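Local coordinates for cytochrome c552 (Thermochromatium tepidum, PDB 5ZE8), which binds five c-type hemes in one chain and, as a low-potential multiheme cytochrome, probably transfers electrons in a purple sulfur photosynthetic bacterium, at residues R158-I163 with E213-Q218; K134-I139 with I150-L155. All coordinates share one frame; numbering follows the deposited sequence.

Interaction 1. Residues R158-I163 with E213-Q218. With HEC (heme c), chain B.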
ATOM      1  N   ARG A 158       7.762  17.305 -18.868  1.00 16.58           N
ATOM      2  CA  ARG A 158       7.588  18.466 -18.007  1.00 16.46           C
ATOM      3  C   ARG A 158       6.963  17.925 -16.718  1.00 13.89           C
ATOM      4  O   ARG A 158       6.206  16.951 -16.708  1.00 14.40           O
ATOM      5  CB  ARG A 158       6.635  19.518 -18.572  1.00 18.79           C
ATOM      6  CG  ARG A 158       7.216  20.121 -19.840  1.00 23.23           C
ATOM      7  CD  ARG A 158       6.232  20.895 -20.652  1.00 29.47           C
ATOM      8  NE  ARG A 158       6.962  21.805 -21.545  1.00 31.95           N
ATOM      9  CZ  ARG A 158       6.404  22.798 -22.240  1.00 40.26           C
ATOM     10  NH1 ARG A 158       5.089  22.974 -22.246  1.00 41.65           N
ATOM     11  NH2 ARG A 158       7.182  23.614 -22.955  1.00 42.90           N
ATOM     12  N   LEU A 159       7.314  18.552 -15.641  1.00 13.42           N
ATOM     13  CA  LEU A 159       6.695  18.308 -14.381  1.00 12.70           C
ATOM     14  C   LEU A 159       5.255  18.726 -14.430  1.00 12.61           C
ATOM     15  O   LEU A 159       4.847  19.684 -15.121  1.00 13.90           O
ATOM     16  CB  LEU A 159       7.399  19.122 -13.297  1.00 13.73           C
ATOM     17  CG  LEU A 159       8.826  18.767 -12.940  1.00 13.48           C
ATOM     18  CD1 LEU A 159       9.386  19.633 -11.840  1.00 15.60           C
ATOM     19  CD2 LEU A 159       8.897  17.351 -12.485  1.00 16.43           C
ATOM     20  N   GLN A 160       4.464  17.986 -13.684  1.00 11.65           N
ATOM     21  CA  GLN A 160       2.990  18.126 -13.617  1.00 12.31           C
ATOM     22  C   GLN A 160       2.615  18.515 -12.220  1.00 13.42           C
ATOM     23  O   GLN A 160       3.061  17.886 -11.251  1.00 13.40           O
ATOM     24  CB  GLN A 160       2.300  16.834 -14.026  1.00 12.43           C
ATOM     25  CG  GLN A 160       2.733  16.276 -15.351  1.00 11.98           C
ATOM     26  CD  GLN A 160       2.255  17.127 -16.572  1.00 13.79           C
ATOM     27  OE1 GLN A 160       1.061  17.481 -16.695  1.00 14.28           O
ATOM     28  NE2 GLN A 160       3.215  17.528 -17.454  1.00 14.85           N
ATOM     29  N   ALA A 161       1.806  19.574 -12.081  1.00 14.14           N
ATOM     30  CA  ALA A 161       1.467  20.109 -10.759  1.00 14.39           C
ATOM     31  C   ALA A 161       0.003  20.394 -10.593  1.00 13.76           C
ATOM     32  O   ALA A 161      -0.644  20.642 -11.555  1.00 13.93           O
ATOM     33  CB  ALA A 161       2.223  21.388 -10.565  1.00 16.28           C
ATOM     34  N   PRO A 162      -0.521  20.417  -9.365  1.00 14.18           N
ATOM     35  CA  PRO A 162      -1.967  20.644  -9.184  1.00 15.49           C
ATOM     36  C   PRO A 162      -2.422  21.997  -9.618  1.00 20.49           C
ATOM     37  O   PRO A 162      -3.502  22.115 -10.182  1.00 23.18           O
ATOM     38  CB  PRO A 162      -2.168  20.421  -7.683  1.00 16.92           C
ATOM     39  CG  PRO A 162      -0.848  20.451  -7.049  1.00 17.05           C
ATOM     40  CD  PRO A 162       0.182  20.152  -8.086  1.00 15.87           C
ATOM     41  N   ILE A 163      -1.593  23.019  -9.386  1.00 17.87           N
ATOM     42  CA  ILE A 163      -1.922  24.416  -9.850  1.00 18.92           C
ATOM     43  C   ILE A 163      -0.933  24.949 -10.886  1.00 19.55           C
ATOM     44  O   ILE A 163      -1.341  25.628 -11.834  1.00 19.34           O
ATOM     45  CB  ILE A 163      -1.862  25.386  -8.714  1.00 19.77           C
ATOM     46  CG1 ILE A 163      -2.668  24.886  -7.515  1.00 24.22           C
ATOM     47  CG2 ILE A 163      -2.322  26.821  -9.146  1.00 20.56           C
ATOM     48  CD1 ILE A 163      -4.102  24.786  -7.885  1.00 27.73           C
ATOM     49  N   GLU A 213       3.798  22.167 -15.898  1.00 14.83           N
ATOM     50  CA  GLU A 213       2.476  22.399 -16.480  1.00 14.15           C
ATOM     51  C   GLU A 213       1.446  22.139 -15.445  1.00 14.46           C
ATOM     52  O   GLU A 213       1.598  21.219 -14.601  1.00 16.31           O
ATOM     53  CB  GLU A 213       2.231  21.353 -17.562  1.00 17.67           C
ATOM     54  CG  GLU A 213       3.141  21.543 -18.716  1.00 22.26           C
ATOM     55  CD  GLU A 213       2.809  20.594 -19.836  1.00 25.43           C
ATOM     56  OE1 GLU A 213       2.531  19.361 -19.708  1.00 21.41           O
ATOM     57  OE2 GLU A 213       2.849  21.126 -20.961  1.00 28.32           O
ATOM     58  N   ALA A 214       0.353  22.876 -15.441  1.00 13.62           N
ATOM     59  CA  ALA A 214      -0.726  22.661 -14.542  1.00 13.86           C
ATOM     60  C   ALA A 214      -1.523  21.462 -15.063  1.00 14.14           C
ATOM     61  O   ALA A 214      -1.719  21.287 -16.281  1.00 16.16           O
ATOM     62  CB  ALA A 214      -1.663  23.894 -14.471  1.00 14.08           C
ATOM     63  N   ASN A 215      -1.934  20.590 -14.142  1.00 12.86           N
ATOM     64  CA  ASN A 215      -2.638  19.365 -14.472  1.00 12.44           C
ATOM     65  C   ASN A 215      -3.509  18.927 -13.264  1.00 13.72           C
ATOM     66  O   ASN A 215      -3.258  17.888 -12.640  1.00 12.30           O
ATOM     67  CB  ASN A 215      -1.670  18.339 -14.986  1.00 13.19           C
ATOM     68  CG  ASN A 215      -2.300  17.133 -15.631  1.00 13.63           C
ATOM     69  OD1 ASN A 215      -3.513  16.951 -15.599  1.00 15.25           O
ATOM     70  ND2 ASN A 215      -1.457  16.262 -16.198  1.00 13.02           N
ATOM     71  N   PRO A 216      -4.539  19.686 -12.950  1.00 13.44           N
ATOM     72  CA  PRO A 216      -5.355  19.389 -11.779  1.00 14.37           C
ATOM     73  C   PRO A 216      -6.015  18.043 -11.827  1.00 14.66           C
ATOM     74  O   PRO A 216      -6.147  17.447 -10.756  1.00 14.79           O
ATOM     75  CB  PRO A 216      -6.399  20.545 -11.722  1.00 17.08           C
ATOM     76  CG  PRO A 216      -6.345  21.175 -13.029  1.00 16.80           C
ATOM     77  CD  PRO A 216      -4.964  20.955 -13.597  1.00 15.99           C
ATOM     78  N   ARG A 217      -6.488  17.610 -12.994  1.00 17.01           N
ATOM     79  CA  ARG A 217      -7.202  16.323 -13.051  1.00 20.79           C
ATOM     80  C   ARG A 217      -6.314  15.143 -12.781  1.00 19.23           C
ATOM     81  O   ARG A 217      -6.672  14.259 -11.986  1.00 21.60           O
ATOM     82  CB  ARG A 217      -8.066  16.245 -14.297  1.00 26.05           C
ATOM     83  CG  ARG A 217      -9.140  17.376 -14.205  1.00 34.93           C
ATOM     84  CD  ARG A 217     -10.577  16.955 -14.534  1.00 42.72           C
ATOM     85  NE  ARG A 217     -10.812  15.535 -14.261  1.00 49.83           N
ATOM     86  CZ  ARG A 217     -11.594  15.007 -13.316  1.00 55.78           C
ATOM     87  NH1 ARG A 217     -11.655  13.669 -13.231  1.00 50.45           N
ATOM     88  NH2 ARG A 217     -12.310  15.768 -12.458  1.00 60.52           N
ATOM     89  N   GLN A 218      -5.076  15.202 -13.218  1.00 14.14           N
ATOM     90  CA  GLN A 218      -4.130  14.150 -12.857  1.00 13.99           C
ATOM     91  C   GLN A 218      -3.694  14.198 -11.405  1.00 14.80           C
ATOM     92  O   GLN A 218      -3.691  13.165 -10.716  1.00 17.79           O
ATOM     93  CB  GLN A 218      -2.865  14.252 -13.740  1.00 12.99           C
ATOM     94  CG  GLN A 218      -1.740  13.280 -13.414  1.00 14.77           C
ATOM     95  CD  GLN A 218      -2.049  11.803 -13.511  1.00 15.11           C
ATOM     96  OE1 GLN A 218      -2.902  11.363 -14.329  1.00 15.89           O
ATOM     97  NE2 GLN A 218      -1.327  10.998 -12.710  1.00 14.71           N
TER
HETATM   98 FE   HEC B 501       9.526  22.976  -7.103  1.00 13.54          FE
HETATM   99  CHA HEC B 501       6.477  24.433  -6.488  1.00 13.40           C
HETATM  100  CHB HEC B 501       7.987  20.014  -7.851  1.00 13.87           C
HETATM  101  CHC HEC B 501      12.572  21.474  -7.629  1.00 14.01           C
HETATM  102  CHD HEC B 501      11.138  25.857  -6.242  1.00 14.12           C
HETATM  103  NA  HEC B 501       7.624  22.356  -7.225  1.00 13.40           N
HETATM  104  C1A HEC B 501       6.507  23.130  -6.940  1.00 14.06           C
HETATM  105  C2A HEC B 501       5.317  22.372  -7.143  1.00 15.12           C
HETATM  106  C3A HEC B 501       5.727  21.102  -7.498  1.00 13.89           C
HETATM  107  C4A HEC B 501       7.158  21.090  -7.583  1.00 14.13           C
HETATM  108  CMA HEC B 501       4.839  19.918  -7.854  1.00 13.41           C
HETATM  109  CAA HEC B 501       3.914  22.838  -6.869  1.00 15.17           C
HETATM  110  CBA HEC B 501       3.331  23.825  -7.888  1.00 17.72           C
HETATM  111  CGA HEC B 501       1.856  23.909  -7.524  1.00 17.76           C
HETATM  112  O1A HEC B 501       1.496  24.646  -6.600  1.00 20.32           O
HETATM  113  O2A HEC B 501       0.969  23.364  -8.211  1.00 16.85           O
HETATM  114  NB  HEC B 501      10.147  21.094  -7.655  1.00 12.96           N
HETATM  115  C1B HEC B 501       9.336  20.025  -7.891  1.00 13.47           C
HETATM  116  C2B HEC B 501      10.143  18.909  -8.183  1.00 11.69           C
HETATM  117  C3B HEC B 501      11.450  19.242  -8.108  1.00 12.84           C
HETATM  118  C4B HEC B 501      11.410  20.695  -7.793  1.00 12.94           C
HETATM  119  CMB HEC B 501       9.479  17.526  -8.446  1.00 12.01           C
HETATM  120  CAB HEC B 501      12.653  18.442  -8.520  1.00 13.30           C
HETATM  121  CBB HEC B 501      12.640  17.794  -9.804  1.00 13.75           C
HETATM  122  NC  HEC B 501      11.484  23.591  -6.974  1.00 13.31           N
HETATM  123  C1C HEC B 501      12.583  22.789  -7.253  1.00 14.43           C
HETATM  124  C2C HEC B 501      13.773  23.506  -6.932  1.00 14.76           C
HETATM  125  C3C HEC B 501      13.393  24.765  -6.471  1.00 15.48           C
HETATM  126  C4C HEC B 501      11.971  24.814  -6.542  1.00 15.04           C
HETATM  127  CMC HEC B 501      15.147  22.861  -6.956  1.00 14.04           C
HETATM  128  CAC HEC B 501      14.230  25.918  -5.970  1.00 15.54           C
HETATM  129  CBC HEC B 501      15.411  26.257  -6.584  1.00 15.20           C
HETATM  130  ND  HEC B 501       8.933  24.709  -6.499  1.00 14.81           N
HETATM  131  C1D HEC B 501       9.760  25.781  -6.201  1.00 15.83           C
HETATM  132  C2D HEC B 501       8.963  26.905  -5.760  1.00 16.70           C
HETATM  133  C3D HEC B 501       7.678  26.537  -5.827  1.00 16.14           C
HETATM  134  C4D HEC B 501       7.677  25.123  -6.308  1.00 14.29           C
HETATM  135  CMD HEC B 501       9.476  28.277  -5.310  1.00 16.87           C
HETATM  136  CAD HEC B 501       6.476  27.340  -5.398  1.00 18.65           C
HETATM  137  CBD HEC B 501       6.059  27.036  -3.959  1.00 23.10           C
HETATM  138  CGD HEC B 501       7.049  26.787  -2.861  1.00 29.93           C
HETATM  139  O1D HEC B 501       7.667  27.780  -2.361  1.00 39.19           O
HETATM  140  O2D HEC B 501       7.209  25.595  -2.451  1.00 30.71           O
HETATM  141  O   HOH W   1      -0.403  18.878 -18.409  1.00 25.71           O

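Interaction 2. Residues K134-I139 with I150-L155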
ATOM      1  N   LYS A 134       1.237  12.182 -16.917  1.00 12.56           N
ATOM      2  CA  LYS A 134       0.429  13.235 -17.531  1.00 14.30           C
ATOM      3  C   LYS A 134      -1.051  12.891 -17.716  1.00 14.38           C
ATOM      4  O   LYS A 134      -1.904  13.631 -17.250  1.00 16.98           O
ATOM      5  CB  LYS A 134       1.030  13.724 -18.813  1.00 16.18           C
ATOM      6  CG  LYS A 134       0.297  14.914 -19.372  1.00 17.60           C
ATOM      7  CD  LYS A 134       0.975  15.385 -20.631  1.00 21.95           C
ATOM      8  CE  LYS A 134       0.240  16.563 -21.196  1.00 24.75           C
ATOM      9  NZ  LYS A 134       0.929  16.885 -22.475  1.00 31.12           N
ATOM     10  N   THR A 135      -1.322  11.744 -18.320  1.00 14.50           N
ATOM     11  CA  THR A 135      -2.734  11.391 -18.624  1.00 15.61           C
ATOM     12  C   THR A 135      -2.922   9.921 -18.320  1.00 15.60           C
ATOM     13  O   THR A 135      -2.217   9.085 -18.878  1.00 15.10           O
ATOM     14  CB  THR A 135      -3.028  11.647 -20.089  1.00 15.80           C
ATOM     15  OG1 THR A 135      -2.685  13.009 -20.444  1.00 17.15           O
ATOM     16  CG2 THR A 135      -4.467  11.348 -20.432  1.00 19.46           C
ATOM     17  N   TYR A 136      -3.861   9.633 -17.467  1.00 14.55           N
ATOM     18  CA  TYR A 136      -4.164   8.261 -17.123  1.00 15.05           C
ATOM     19  C   TYR A 136      -5.090   7.596 -18.145  1.00 15.14           C
ATOM     20  O   TYR A 136      -6.204   8.059 -18.369  1.00 16.14           O
ATOM     21  CB  TYR A 136      -4.799   8.180 -15.790  1.00 14.08           C
ATOM     22  CG  TYR A 136      -5.116   6.770 -15.269  1.00 14.90           C
ATOM     23  CD1 TYR A 136      -4.201   5.787 -15.294  1.00 15.04           C
ATOM     24  CD2 TYR A 136      -6.389   6.450 -14.804  1.00 15.38           C
ATOM     25  CE1 TYR A 136      -4.482   4.521 -14.827  1.00 14.97           C
ATOM     26  CE2 TYR A 136      -6.688   5.173 -14.337  1.00 17.88           C
ATOM     27  CZ  TYR A 136      -5.701   4.197 -14.356  1.00 18.91           C
ATOM     28  OH  TYR A 136      -6.042   2.916 -13.940  1.00 20.49           O
ATOM     29  N   ASN A 137      -4.582   6.545 -18.765  1.00 12.92           N
ATOM     30  CA  ASN A 137      -5.297   5.787 -19.871  1.00 14.63           C
ATOM     31  C   ASN A 137      -6.099   4.588 -19.392  1.00 15.26           C
ATOM     32  O   ASN A 137      -6.794   3.990 -20.202  1.00 19.40           O
ATOM     33  CB  ASN A 137      -4.343   5.406 -20.958  1.00 14.87           C
ATOM     34  CG  ASN A 137      -3.735   6.630 -21.596  1.00 16.53           C
ATOM     35  OD1 ASN A 137      -4.456   7.585 -21.894  1.00 20.78           O
ATOM     36  ND2 ASN A 137      -2.433   6.626 -21.764  1.00 17.74           N
ATOM     37  N   GLY A 138      -5.974   4.217 -18.135  1.00 13.94           N
ATOM     38  CA  GLY A 138      -6.502   3.021 -17.568  1.00 14.36           C
ATOM     39  C   GLY A 138      -5.568   1.863 -17.719  1.00 16.20           C
ATOM     40  O   GLY A 138      -4.660   1.831 -18.564  1.00 16.67           O
ATOM     41  N   ILE A 139      -5.748   0.873 -16.866  1.00 15.92           N
ATOM     42  CA  ILE A 139      -4.910  -0.289 -16.921  1.00 16.85           C
ATOM     43  C   ILE A 139      -5.225  -1.296 -18.019  1.00 18.30           C
ATOM     44  O   ILE A 139      -4.399  -2.156 -18.300  1.00 25.73           O
ATOM     45  CB  ILE A 139      -4.749  -0.964 -15.524  1.00 19.72           C
ATOM     46  CG1 ILE A 139      -6.050  -1.398 -14.970  1.00 23.45           C
ATOM     47  CG2 ILE A 139      -4.014   0.020 -14.552  1.00 19.28           C
ATOM     48  CD1 ILE A 139      -5.946  -2.393 -13.847  1.00 26.28           C
ATOM     49  N   ILE A 150       3.709   2.807 -14.951  1.00 12.38           N
ATOM     50  CA  ILE A 150       3.923   3.867 -15.887  1.00 14.62           C
ATOM     51  C   ILE A 150       3.334   3.569 -17.291  1.00 13.56           C
ATOM     52  O   ILE A 150       3.039   4.503 -18.026  1.00 14.20           O
ATOM     53  CB  ILE A 150       5.436   4.218 -16.132  1.00 16.90           C
ATOM     54  CG1 ILE A 150       6.284   2.986 -16.551  1.00 17.71           C
ATOM     55  CG2 ILE A 150       5.996   4.904 -14.924  1.00 18.05           C
ATOM     56  CD1 ILE A 150       7.655   3.337 -17.208  1.00 19.73           C
ATOM     57  N   LYS A 151       3.068   2.284 -17.600  1.00 12.41           N
ATOM     58  CA  LYS A 151       2.520   1.940 -18.888  1.00 13.10           C
ATOM     59  C   LYS A 151       1.028   2.271 -19.022  1.00 12.69           C
ATOM     60  O   LYS A 151       0.506   2.354 -20.156  1.00 14.41           O
ATOM     61  CB  LYS A 151       2.748   0.482 -19.168  1.00 14.03           C
ATOM     62  CG  LYS A 151       4.204   0.043 -19.201  1.00 16.73           C
ATOM     63  CD  LYS A 151       5.052   0.868 -20.162  1.00 20.95           C
ATOM     64  CE  LYS A 151       6.500   0.382 -20.105  1.00 23.77           C
ATOM     65  NZ  LYS A 151       7.243   1.044 -21.238  1.00 26.37           N
ATOM     66  N   ALA A 152       0.358   2.601 -17.902  1.00 12.12           N
ATOM     67  CA  ALA A 152      -1.021   3.032 -17.883  1.00 12.25           C
ATOM     68  C   ALA A 152      -1.178   4.525 -18.152  1.00 11.56           C
ATOM     69  O   ALA A 152      -2.316   5.022 -18.160  1.00 12.81           O
ATOM     70  CB  ALA A 152      -1.714   2.660 -16.590  1.00 12.69           C
ATOM     71  N   TYR A 153      -0.076   5.247 -18.373  1.00 11.55           N
ATOM     72  CA  TYR A 153      -0.110   6.663 -18.562  1.00 11.65           C
ATOM     73  C   TYR A 153       0.591   7.150 -19.832  1.00 12.86           C
ATOM     74  O   TYR A 153       1.575   6.565 -20.257  1.00 14.68           O
ATOM     75  CB  TYR A 153       0.697   7.361 -17.394  1.00 11.66           C
ATOM     76  CG  TYR A 153       0.040   7.132 -16.041  1.00 11.32           C
ATOM     77  CD1 TYR A 153      -0.886   8.035 -15.540  1.00 12.39           C
ATOM     78  CD2 TYR A 153       0.386   6.089 -15.242  1.00 10.50           C
ATOM     79  CE1 TYR A 153      -1.482   7.879 -14.284  1.00 11.55           C
ATOM     80  CE2 TYR A 153      -0.214   5.876 -14.010  1.00 12.51           C
ATOM     81  CZ  TYR A 153      -1.158   6.752 -13.560  1.00 10.81           C
ATOM     82  OH  TYR A 153      -1.768   6.555 -12.313  1.00 12.49           O
ATOM     83  N   ASP A 154       0.182   8.314 -20.332  1.00 14.54           N
ATOM     84  CA  ASP A 154       1.030   9.112 -21.185  1.00 15.77           C
ATOM     85  C   ASP A 154       1.936   9.869 -20.216  1.00 12.85           C
ATOM     86  O   ASP A 154       1.446  10.441 -19.208  1.00 15.63           O
ATOM     87  CB  ASP A 154       0.262  10.163 -21.969  1.00 18.26           C
ATOM     88  CG  ASP A 154      -0.729   9.593 -22.969  1.00 22.20           C
ATOM     89  OD1 ASP A 154      -0.593   8.425 -23.369  1.00 23.20           O
ATOM     90  OD2 ASP A 154      -1.601  10.415 -23.398  1.00 24.36           O
ATOM     91  N   LEU A 155       3.217   9.875 -20.561  1.00 15.20           N
ATOM     92  CA  LEU A 155       4.216  10.554 -19.724  1.00 15.52           C
ATOM     93  C   LEU A 155       4.597  11.901 -20.319  1.00 17.48           C
ATOM     94  O   LEU A 155       4.512  12.055 -21.552  1.00 20.20           O
ATOM     95  CB  LEU A 155       5.438   9.662 -19.575  1.00 15.48           C
ATOM     96  CG  LEU A 155       5.125   8.253 -19.093  1.00 17.16           C
ATOM     97  CD1 LEU A 155       6.387   7.420 -19.114  1.00 19.68           C
ATOM     98  CD2 LEU A 155       4.454   8.162 -17.717  1.00 16.51           C
TER
HETATM   99  O   HOH W   2      -1.510  12.995 -22.984  1.00 27.12           O
HETATM  100  O   HOH W   3      -1.069   4.057 -21.698  1.00 22.22           O
HETATM  101  O   HOH W   4      -4.050   9.449 -23.754  1.00 32.42           O

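Interaction 1. Residues R158-I163 with E213-Q218
The Glu213 side chain runs out between Arg158 and Gln160, starting with CB 3.9 Å from Leu159 O. Its CG packs on CB and CD of Arg158, and Glu213 CD also rests against Arg158 CD, at 3.5 Å. At the tip the carboxylate divides: OE2 takes a salt bridge from Arg158 NH1 at 3.2 Å, the donor standing above the carboxylate plane, while OE1 is met on its anti side by Gln160 NE2 in an almost straight bond (3.0 Å, 177°). The two backbones pair as a two-stranded parallel sheet (159-161 with 212-214): Glu213 N donates to Leu159 O, Ala161 N to Glu213 O, and Asn215 N to Ala161 O. Gln160, bent at chi2 (-70°), turns its amide back so that NE2 also reaches Arg158 O, and OE1 accepts from Asn215 ND2 at 2.8 Å, the two amide planes nearly perpendicular. A leucine in place of Gln160 would probably leave Glu213 OE1 without its amide donor and deprive Asn215 ND2 of one acceptor. Asn215 is also the N-cap of helix 216-220, its OD1 accepting a weak bond from Gln218 N. Past the strand, Ile163 N donates to heme propionate O2A at 2.8 Å, and Ala161 CB touches the same oxygen.

Interaction 2. Residues K134-I139 with I150-L155
Strands 134-136 and 153-155 pair as a two-stranded antiparallel sheet, their axes 4.6 Å apart at closest approach and 171° between directions. A classic beta bulge interrupts the pairing: Lys134 N and Thr135 N both donate to Asp154 O, the first in its carbonyl plane at 2.9 Å and the second tilted from it at 3.2 Å. Asp154 N answers to Thr135 O, making Thr135 and Asp154 a hydrogen-bonded pair; Tyr136 and Tyr153 form the next, non-hydrogen-bonded one. Beyond it Asn137 N binds Ala152 O as the second segment leaves its 3-10 turn.

On one face the two tyrosines meet obliquely, ring planes 42° apart. Tyr136 CD1 sits over one face of the Tyr153 ring, toward its rim, at 3.6 Å from Tyr153 CE1. With CG anti to the backbone N (chi1 -177°), the Tyr136 ring also brings CE1 against Ala152 CB, and Gly138 N lies over its centre. Tyr153 OH is bound by Asp223 O and Gly227 N, fixing the far end of that ring.

The face bearing Thr135 and Asp154 is polar and watery. One water links Thr135 OG1 with Asp154 OD2, and another joins that carboxylate oxygen to Asn137 OD1. Asn137 ND2 approaches Asp154 OD1 from above the carboxylate plane, at 3.0 Å.

Overall arrangement
Both contacts are small two-stranded sheets, each partly buried, yet one is parallel and the other antiparallel. Interaction 1 joins segments 50 residues apart and borders a heme, with a charged and amide network on one side and a propionate on the other; interaction 2 joins segments only 11 residues apart, and sets a tyrosine pair on one face against a hydrated polar face on the other. Strand 153-155 is followed in the chain by strand 159-161, consistent with the two sheets lying close together. They touch where Asn215 ND2 probably donates to Lys134 O and where Gln218 of helix 216-220 packs on Tyr153, with the centres about 14 Å apart.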